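Local structure of iron-regulated ABC transporter siderophore-binding protein SirA (Staphylococcus aureus subsp. aureus, 3MWF) at residues V24-L27 against A31-V34; P106-D111 against T120-K125; E213-M218 against K252-V257. The protein binds the siderophore staphyloferrin B and probably passes its iron complex to an ABC transporter for uptake into the cell. All blocks are in the same frame, centred on the assembly; numbering follows the deposited sequence. Where two conformers were deposited one is given.

Contact 1: residues V24-L27 against A31-V34; sequences VVTL and ATDV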
loop_
_atom_site.group_PDB
_atom_site.type_symbol
_atom_site.label_atom_id
_atom_site.label_comp_id
_atom_site.label_asym_id
_atom_site.label_seq_id
_atom_site.Cartn_x
_atom_site.Cartn_y
_atom_site.Cartn_z
ATOM N N VAL A 24 -9.158 13.856 -13.713
ATOM C CA VAL A 24 -7.886 13.275 -13.280
ATOM C C VAL A 24 -7.802 11.791 -13.628
ATOM O O VAL A 24 -8.801 11.065 -13.532
ATOM C CB VAL A 24 -7.631 13.519 -11.768
ATOM C CG1 VAL A 24 -8.645 12.775 -10.920
ATOM C CG2 VAL A 24 -6.204 13.117 -11.373
ATOM N N VAL A 25 -6.619 11.362 -14.072
ATOM C CA VAL A 25 -6.331 9.969 -14.385
ATOM C C VAL A 25 -5.314 9.508 -13.353
ATOM O O VAL A 25 -4.277 10.140 -13.188
ATOM C CB VAL A 25 -5.797 9.795 -15.818
ATOM C CG1 VAL A 25 -5.230 8.384 -16.028
ATOM C CG2 VAL A 25 -6.922 10.087 -16.830
ATOM N N THR A 26 -5.617 8.403 -12.675
ATOM C CA THR A 26 -4.760 7.871 -11.610
ATOM C C THR A 26 -4.107 6.591 -12.065
ATOM O O THR A 26 -4.793 5.639 -12.462
ATOM C CB THR A 26 -5.567 7.669 -10.304
ATOM O OG1 THR A 26 -6.807 6.996 -10.601
ATOM C CG2 THR A 26 -5.852 8.999 -9.654
ATOM N N LEU A 27 -2.770 6.554 -12.004
ATOM C CA LEU A 27 -1.979 5.442 -12.570
ATOM C C LEU A 27 -1.404 4.467 -11.553
ATOM O O LEU A 27 -0.600 3.622 -11.910
ATOM C CB LEU A 27 -0.837 5.991 -13.442
ATOM C CG LEU A 27 -1.335 6.852 -14.621
ATOM C CD1 LEU A 27 -0.146 7.273 -15.471
ATOM C CD2 LEU A 27 -2.326 6.088 -15.488
ATOM N N ALA A 31 -3.403 6.057 -5.670
ATOM C CA ALA A 31 -3.766 7.361 -6.219
ATOM C C ALA A 31 -5.264 7.357 -6.520
ATOM O O ALA A 31 -5.974 8.325 -6.242
ATOM C CB ALA A 31 -2.947 7.648 -7.481
ATOM N N THR A 32 -5.757 6.245 -7.055
ATOM C CA THR A 32 -7.215 6.119 -7.307
ATOM C C THR A 32 -8.019 6.245 -6.022
ATOM O O THR A 32 -9.039 6.969 -5.965
ATOM C CB THR A 32 -7.508 4.789 -7.978
ATOM O OG1 THR A 32 -6.730 4.722 -9.177
ATOM C CG2 THR A 32 -8.997 4.709 -8.386
ATOM N N ASP A 33 -7.535 5.564 -4.996
ATOM C CA ASP A 33 -8.139 5.600 -3.680
ATOM C C ASP A 33 -8.107 6.999 -3.090
ATOM O O ASP A 33 -9.103 7.485 -2.544
ATOM C CB ASP A 33 -7.428 4.593 -2.765
ATOM C CG ASP A 33 -8.028 4.551 -1.346
ATOM O OD1 ASP A 33 -7.839 5.528 -0.571
ATOM O OD2 ASP A 33 -8.674 3.513 -1.012
ATOM N N VAL A 34 -6.962 7.655 -3.197
ATOM C CA VAL A 34 -6.809 9.000 -2.637
ATOM C C VAL A 34 -7.721 9.998 -3.373
ATOM O O VAL A 34 -8.337 10.859 -2.734
ATOM C CB VAL A 34 -5.322 9.417 -2.634
ATOM C CG1 VAL A 34 -5.141 10.941 -2.382
ATOM C CG2 VAL A 34 -4.568 8.627 -1.570
#
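The hydroxyls of Thr26 and Thr32 are joined by a hydrogen bond of 2.7 Å from OG1 to OG1, in which either oxygen could be the donor. Thr32 OG1 has a second, weak hydrogen bond to the carbonyl O of Tyr28, four residues earlier and just ahead of helix 29-37, so two groups hold this buried oxygen. At chi1 47° the hydroxyl of Thr26 lies between its backbone N and carbonyl carbon, which turns OG1 to Thr32 and leaves CG2 for Ala31. The two threonine side chains meet at about a right angle, and Thr26 OG1 also comes within 3.4 Å of Thr32 CA. These residues form the start of a beta-alpha-beta unit in a Rossmann-like lobe: strand 24-26 passes into helix 29-37 after a short turn, and strand 44-45 then pairs in parallel with the first strand. On the methyl side the two segments simply pack: Ala31 CB lies 3.9 Å from Thr26 CB, and Thr26 CG2 rests 3.5 Å from the carbonyl O of Ala31. Ala45 of strand 44-45 touches both threonines, and Val88 of strand 86-90 touches Ala31.

Contact 2: residues P106-D111 against T120-K125; sequences PTVSTD and TKLMGK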
loop_
_atom_site.group_PDB
_atom_site.type_symbol
_atom_site.label_atom_id
_atom_site.label_comp_id
_atom_site.label_asym_id
_atom_site.label_seq_id
_atom_site.Cartn_x
_atom_site.Cartn_y
_atom_site.Cartn_z
ATOM N N PRO A 106 -0.717 17.826 -17.634
ATOM C CA PRO A 106 0.165 18.028 -16.487
ATOM C C PRO A 106 0.166 16.751 -15.658
ATOM O O PRO A 106 -0.909 16.208 -15.349
ATOM C CB PRO A 106 -0.522 19.154 -15.711
ATOM C CG PRO A 106 -1.249 19.934 -16.768
ATOM C CD PRO A 106 -1.761 18.866 -17.700
ATOM N N THR A 107 1.364 16.271 -15.354
ATOM C CA THR A 107 1.525 14.979 -14.702
ATOM C C THR A 107 2.362 15.195 -13.442
ATOM O O THR A 107 3.443 15.808 -13.491
ATOM C CB THR A 107 2.250 13.981 -15.619
ATOM O OG1 THR A 107 1.461 13.735 -16.778
ATOM C CG2 THR A 107 2.491 12.635 -14.886
ATOM N N VAL A 108 1.851 14.710 -12.316
ATOM C CA VAL A 108 2.611 14.776 -11.059
ATOM C C VAL A 108 2.907 13.353 -10.610
ATOM O O VAL A 108 2.154 12.426 -10.922
ATOM C CB VAL A 108 1.868 15.584 -9.973
ATOM C CG1 VAL A 108 1.666 17.022 -10.467
ATOM C CG2 VAL A 108 0.487 14.950 -9.641
ATOM N N SER A 109 4.035 13.156 -9.923
ATOM C CA SER A 109 4.527 11.790 -9.616
ATOM C C SER A 109 5.094 11.671 -8.195
ATOM O O SER A 109 5.909 12.503 -7.787
ATOM C CB SER A 109 5.628 11.418 -10.618
ATOM O OG SER A 109 6.080 10.075 -10.458
ATOM N N THR A 110 4.678 10.644 -7.445
ATOM C CA THR A 110 5.354 10.292 -6.193
ATOM C C THR A 110 6.451 9.305 -6.546
ATOM O O THR A 110 6.489 8.760 -7.643
ATOM C CB THR A 110 4.410 9.560 -5.247
ATOM O OG1 THR A 110 3.734 8.539 -6.008
ATOM C CG2 THR A 110 3.364 10.520 -4.643
ATOM N N ASP A 111 7.353 9.053 -5.608
ATOM C CA ASP A 111 8.429 8.092 -5.842
ATOM C C ASP A 111 7.862 6.672 -6.019
ATOM O O ASP A 111 8.254 5.931 -6.931
ATOM C CB ASP A 111 9.354 8.069 -4.636
ATOM C CG ASP A 111 10.386 9.187 -4.643
ATOM O OD1 ASP A 111 10.772 9.688 -5.725
ATOM O OD2 ASP A 111 10.875 9.511 -3.534
ATOM N N THR A 120 -1.407 11.511 -0.670
ATOM C CA THR A 120 -2.495 12.378 -0.200
ATOM C C THR A 120 -2.080 13.845 -0.206
ATOM O O THR A 120 -2.820 14.699 -0.697
ATOM C CB THR A 120 -2.965 11.968 1.201
ATOM O OG1 THR A 120 -3.493 10.633 1.150
ATOM C CG2 THR A 120 -4.077 12.887 1.705
ATOM N N LYS A 121 -0.880 14.122 0.299
ATOM C CA LYS A 121 -0.338 15.499 0.260
ATOM C C LYS A 121 -0.154 16.023 -1.161
ATOM O O LYS A 121 -0.600 17.128 -1.475
ATOM C CB LYS A 121 0.999 15.570 1.009
ATOM C CG LYS A 121 0.870 15.431 2.501
ATOM C CD LYS A 121 2.262 15.264 3.140
ATOM C CE LYS A 121 2.228 14.209 4.246
ATOM N NZ LYS A 121 3.466 14.229 5.102
ATOM N N LEU A 122 0.494 15.233 -2.017
ATOM C CA LEU A 122 0.708 15.622 -3.412
ATOM C C LEU A 122 -0.613 15.876 -4.130
ATOM O O LEU A 122 -0.760 16.874 -4.840
ATOM C CB LEU A 122 1.494 14.551 -4.162
ATOM C CG LEU A 122 1.749 14.815 -5.648
ATOM C CD1 LEU A 122 2.538 16.094 -5.850
ATOM C CD2 LEU A 122 2.514 13.663 -6.254
ATOM N N MET A 123 -1.551 14.949 -3.981
ATOM C CA MET A 123 -2.812 15.084 -4.690
ATOM C C MET A 123 -3.651 16.210 -4.119
ATOM O O MET A 123 -4.359 16.888 -4.878
ATOM C CB MET A 123 -3.561 13.755 -4.740
ATOM C CG MET A 123 -2.863 12.740 -5.641
ATOM S SD MET A 123 -3.710 11.153 -5.804
ATOM C CE MET A 123 -5.196 11.699 -6.649
ATOM N N GLY A 124 -3.523 16.444 -2.813
ATOM C CA GLY A 124 -4.175 17.588 -2.171
ATOM C C GLY A 124 -3.753 18.884 -2.864
ATOM O O GLY A 124 -4.601 19.721 -3.231
ATOM N N LYS A 125 -2.443 19.041 -3.055
ATOM C CA LYS A 125 -1.897 20.232 -3.714
ATOM C C LYS A 125 -2.316 20.338 -5.191
ATOM O O LYS A 125 -2.726 21.402 -5.650
ATOM C CB LYS A 125 -0.376 20.290 -3.572
ATOM C CG LYS A 125 0.211 21.641 -3.981
ATOM C CD LYS A 125 1.608 21.867 -3.400
ATOM C CE LYS A 125 2.278 23.120 -3.995
ATOM N NZ LYS A 125 1.459 24.371 -3.821
#
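Leu122 carries the helix side of this contact mainly through one methyl, CD2, which packs against Val108, Ser109 and Thr110 of strand 107-110. Its closest partner is the methyl of Thr110, with CD2 to CG2 at 3.6 Å. The same CD2 lies 3.8 Å from Ser109 C, so it meets the backbone as well as side chains. Val108 comes in more loosely, its CG2 being 4.2 Å from Leu122 CD2, and these two side chains run past each other in opposite senses. The reach of the leucine follows from its torsions: CG is anti to the backbone N (chi1 178°), and CD2 then continues the chain outward from the helix. Thr110 divides its branches, giving CG2 to the leucine and OG1 to polar partners, the hydroxyl of Tyr28 and the carbonyl O of Thr112.

The contact joins the outermost strand of the six-stranded sheet in the N-terminal lobe to the helix that follows it, 116-127. Over residues 120-125 the helix axis runs at 164° to strand 107-110, nearly antiparallel, with a closest approach of 9.2 Å. In this alpha/beta lobe the helix thus packs on the sheet directly after its edge strand. Farther out, strand 107-110 is held in parallel to strand 86-90 by backbone hydrogen bonds of Val108 and Thr110 to Ala89. From the N-terminal hairpin, His10 touches Val108, and Ile8 packs on Leu122. The CB of Ser109 points away from the helix. Beyond Thr110 the chain enters the ligand pocket, where Thr112, Val113 and Phe114 line the staphyloferrin B site, and the bond from Thr110 OG1 to Thr112 O ties the strand end to that loop.

Contact 3: residues E213-M218 against K252-V257; sequences ESIPLM and KNLDAV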
loop_
_atom_site.group_PDB
_atom_site.type_symbol
_atom_site.label_atom_id
_atom_site.label_comp_id
_atom_site.label_asym_id
_atom_site.label_seq_id
_atom_site.Cartn_x
_atom_site.Cartn_y
_atom_site.Cartn_z
ATOM N N GLU A 213 15.961 -21.039 4.220
ATOM C CA GLU A 213 17.028 -20.705 5.161
ATOM C C GLU A 213 16.957 -19.258 5.647
ATOM O O GLU A 213 17.510 -18.933 6.697
ATOM C CB GLU A 213 18.408 -20.965 4.546
ATOM C CG GLU A 213 18.789 -22.429 4.457
ATOM C CD GLU A 213 20.291 -22.638 4.583
ATOM O OE1 GLU A 213 20.724 -23.801 4.451
ATOM O OE2 GLU A 213 21.040 -21.648 4.831
ATOM N N SER A 214 16.285 -18.394 4.886
ATOM C CA SER A 214 16.139 -16.977 5.279
ATOM C C SER A 214 14.963 -16.715 6.220
ATOM O O SER A 214 14.763 -15.608 6.677
ATOM C CB SER A 214 16.043 -16.078 4.046
ATOM O OG SER A 214 17.166 -16.324 3.208
ATOM N N ILE A 215 14.178 -17.751 6.500
ATOM C CA ILE A 215 13.003 -17.587 7.357
ATOM C C ILE A 215 13.291 -16.862 8.694
ATOM O O ILE A 215 12.479 -16.039 9.131
ATOM C CB ILE A 215 12.261 -18.924 7.533
ATOM C CG1 ILE A 215 11.436 -19.191 6.258
ATOM C CG2 ILE A 215 11.372 -18.887 8.784
ATOM C CD1 ILE A 215 10.905 -20.636 6.148
ATOM N N PRO A 216 14.458 -17.110 9.327
ATOM C CA PRO A 216 14.713 -16.358 10.560
ATOM C C PRO A 216 14.627 -14.837 10.478
ATOM O O PRO A 216 14.401 -14.195 11.498
ATOM C CB PRO A 216 16.127 -16.821 10.947
ATOM C CG PRO A 216 16.127 -18.261 10.495
ATOM C CD PRO A 216 15.443 -18.196 9.148
ATOM N N LEU A 217 14.830 -14.258 9.286
ATOM C CA LEU A 217 14.687 -12.826 9.101
ATOM C C LEU A 217 13.263 -12.331 9.422
ATOM O O LEU A 217 13.070 -11.143 9.721
ATOM C CB LEU A 217 15.135 -12.409 7.679
ATOM C CG LEU A 217 15.275 -10.918 7.343
ATOM C CD1 LEU A 217 16.307 -10.250 8.269
ATOM C CD2 LEU A 217 15.672 -10.710 5.848
ATOM N N MET A 218 12.294 -13.245 9.356
ATOM C CA MET A 218 10.898 -12.950 9.640
ATOM C C MET A 218 10.598 -12.860 11.127
ATOM O O MET A 218 9.469 -12.530 11.517
ATOM C CB MET A 218 10.030 -14.101 9.082
ATOM C CG MET A 218 10.172 -14.261 7.580
ATOM S SD MET A 218 9.242 -15.742 7.119
ATOM C CE MET A 218 9.613 -15.746 5.381
ATOM N N LYS A 252 8.758 -23.221 12.113
ATOM C CA LYS A 252 8.275 -23.718 13.398
ATOM C C LYS A 252 9.082 -23.170 14.580
ATOM O O LYS A 252 8.611 -23.183 15.717
ATOM C CB LYS A 252 8.242 -25.230 13.372
ATOM C CG LYS A 252 7.248 -25.683 12.322
ATOM C CD LYS A 252 7.242 -27.168 12.115
ATOM C CE LYS A 252 6.231 -27.497 11.018
ATOM N NZ LYS A 252 5.081 -26.498 11.007
ATOM N N ASN A 253 10.250 -22.619 14.281
ATOM C CA ASN A 253 11.103 -22.032 15.315
ATOM C C ASN A 253 10.938 -20.527 15.502
ATOM O O ASN A 253 11.470 -19.952 16.461
ATOM C CB ASN A 253 12.557 -22.400 15.075
ATOM C CG ASN A 253 12.896 -23.777 15.625
ATOM O OD1 ASN A 253 13.384 -23.896 16.736
ATOM N ND2 ASN A 253 12.576 -24.810 14.878
ATOM N N LEU A 254 10.154 -19.885 14.633
ATOM C CA LEU A 254 9.859 -18.475 14.821
ATOM C C LEU A 254 9.128 -18.269 16.148
ATOM O O LEU A 254 8.243 -19.066 16.509
ATOM C CB LEU A 254 8.995 -17.927 13.669
ATOM C CG LEU A 254 9.643 -17.949 12.289
ATOM C CD1 LEU A 254 8.596 -17.687 11.202
ATOM C CD2 LEU A 254 10.745 -16.893 12.196
ATOM N N ASP A 255 9.456 -17.183 16.838
ATOM C CA ASP A 255 8.795 -16.841 18.102
ATOM C C ASP A 255 7.277 -16.766 17.948
ATOM O O ASP A 255 6.533 -17.350 18.746
ATOM C CB ASP A 255 9.297 -15.507 18.645
ATOM C CG ASP A 255 10.769 -15.545 19.059
ATOM O OD1 ASP A 255 11.360 -16.629 19.161
ATOM O OD2 ASP A 255 11.335 -14.470 19.279
ATOM N N ALA A 256 6.794 -16.028 16.949
ATOM C CA ALA A 256 5.344 -15.863 16.838
ATOM C C ALA A 256 4.642 -17.208 16.563
ATOM O O ALA A 256 3.476 -17.402 16.985
ATOM C CB ALA A 256 4.973 -14.813 15.760
ATOM N N VAL A 257 5.322 -18.096 15.838
ATOM C CA VAL A 257 4.762 -19.383 15.429
ATOM C C VAL A 257 4.632 -20.283 16.668
ATOM O O VAL A 257 3.540 -20.814 16.949
ATOM C CB VAL A 257 5.586 -20.052 14.318
ATOM C CG1 VAL A 257 5.081 -21.454 14.002
ATOM C CG2 VAL A 257 5.511 -19.220 13.026
#
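Ile215 has CG2 anti to its backbone N, with chi1 -78° putting CG1 beside that N and anti to the carbonyl carbon, and this brings CG2 to face Leu254. Leu254 in turn places CG anti to its carbonyl carbon (chi1 -64°), so that both of its methyls come up against the other segment. The two side chains cross at about a right angle, with Ile215 CG2 3.9 Å from Leu254 CD1 and 4.0 Å from CD2.

CD2 of Leu254 does most of the remaining touching. Leu254 CD2 lies 3.6 Å from Ile215 O. Met218 CB is 4.2 Å from Leu254 CD2. The rest of the methionine leads away from this meeting point toward strand 173-176, where it touches Thr173 and Ile175. Segment 213-218 is a 3-10 stretch ahead of strand 222-227, and Ile215 O accepts the hydrogen bond from Met218 N at 2.8 Å. The turn thereby brings Ile215 and Met218 round to the same leucine.

Leu254 sits at the junction of helices 249-253 and 255-258, at the N-cap position of the second. Trp245 of helix 236-246 touches both Ile215 and Met218, and Trp251 touches Met218. In this way the approach to strand 222-227 is joined to the helices leading to strand 262-263, its parallel neighbour in the C-terminal lobe. No hydrogen bond spans the two segments themselves: the contact is van der Waals packing around a buried leucine, and the polar tie beside it is the bond from Asp255 N, in the first turn of helix 255-258, to OD1 of Asn219, just past the 3-10 segment.

Overall arrangement
Contacts 1 and 2 share the N-terminal lobe, their centres 10 Å apart, and both reach the same sheet. They meet mainly through Met123 of helix 116-127, whose CE is 3.5 Å from Ala31 O and whose SD is 3.7 Å from Val34 CG1; Val34 also packs on Thr120. Contact 3 belongs to the C-terminal lobe, on the opposite side of the chain's centre, with its own centre 37 Å from that of contact 1 and 39 Å from that of contact 2. Staphyloferrin B lies about 10 Å from the side chain of Thr110 and about 12 Å from that of Ala31. None of the three contacts includes a residue of its pocket.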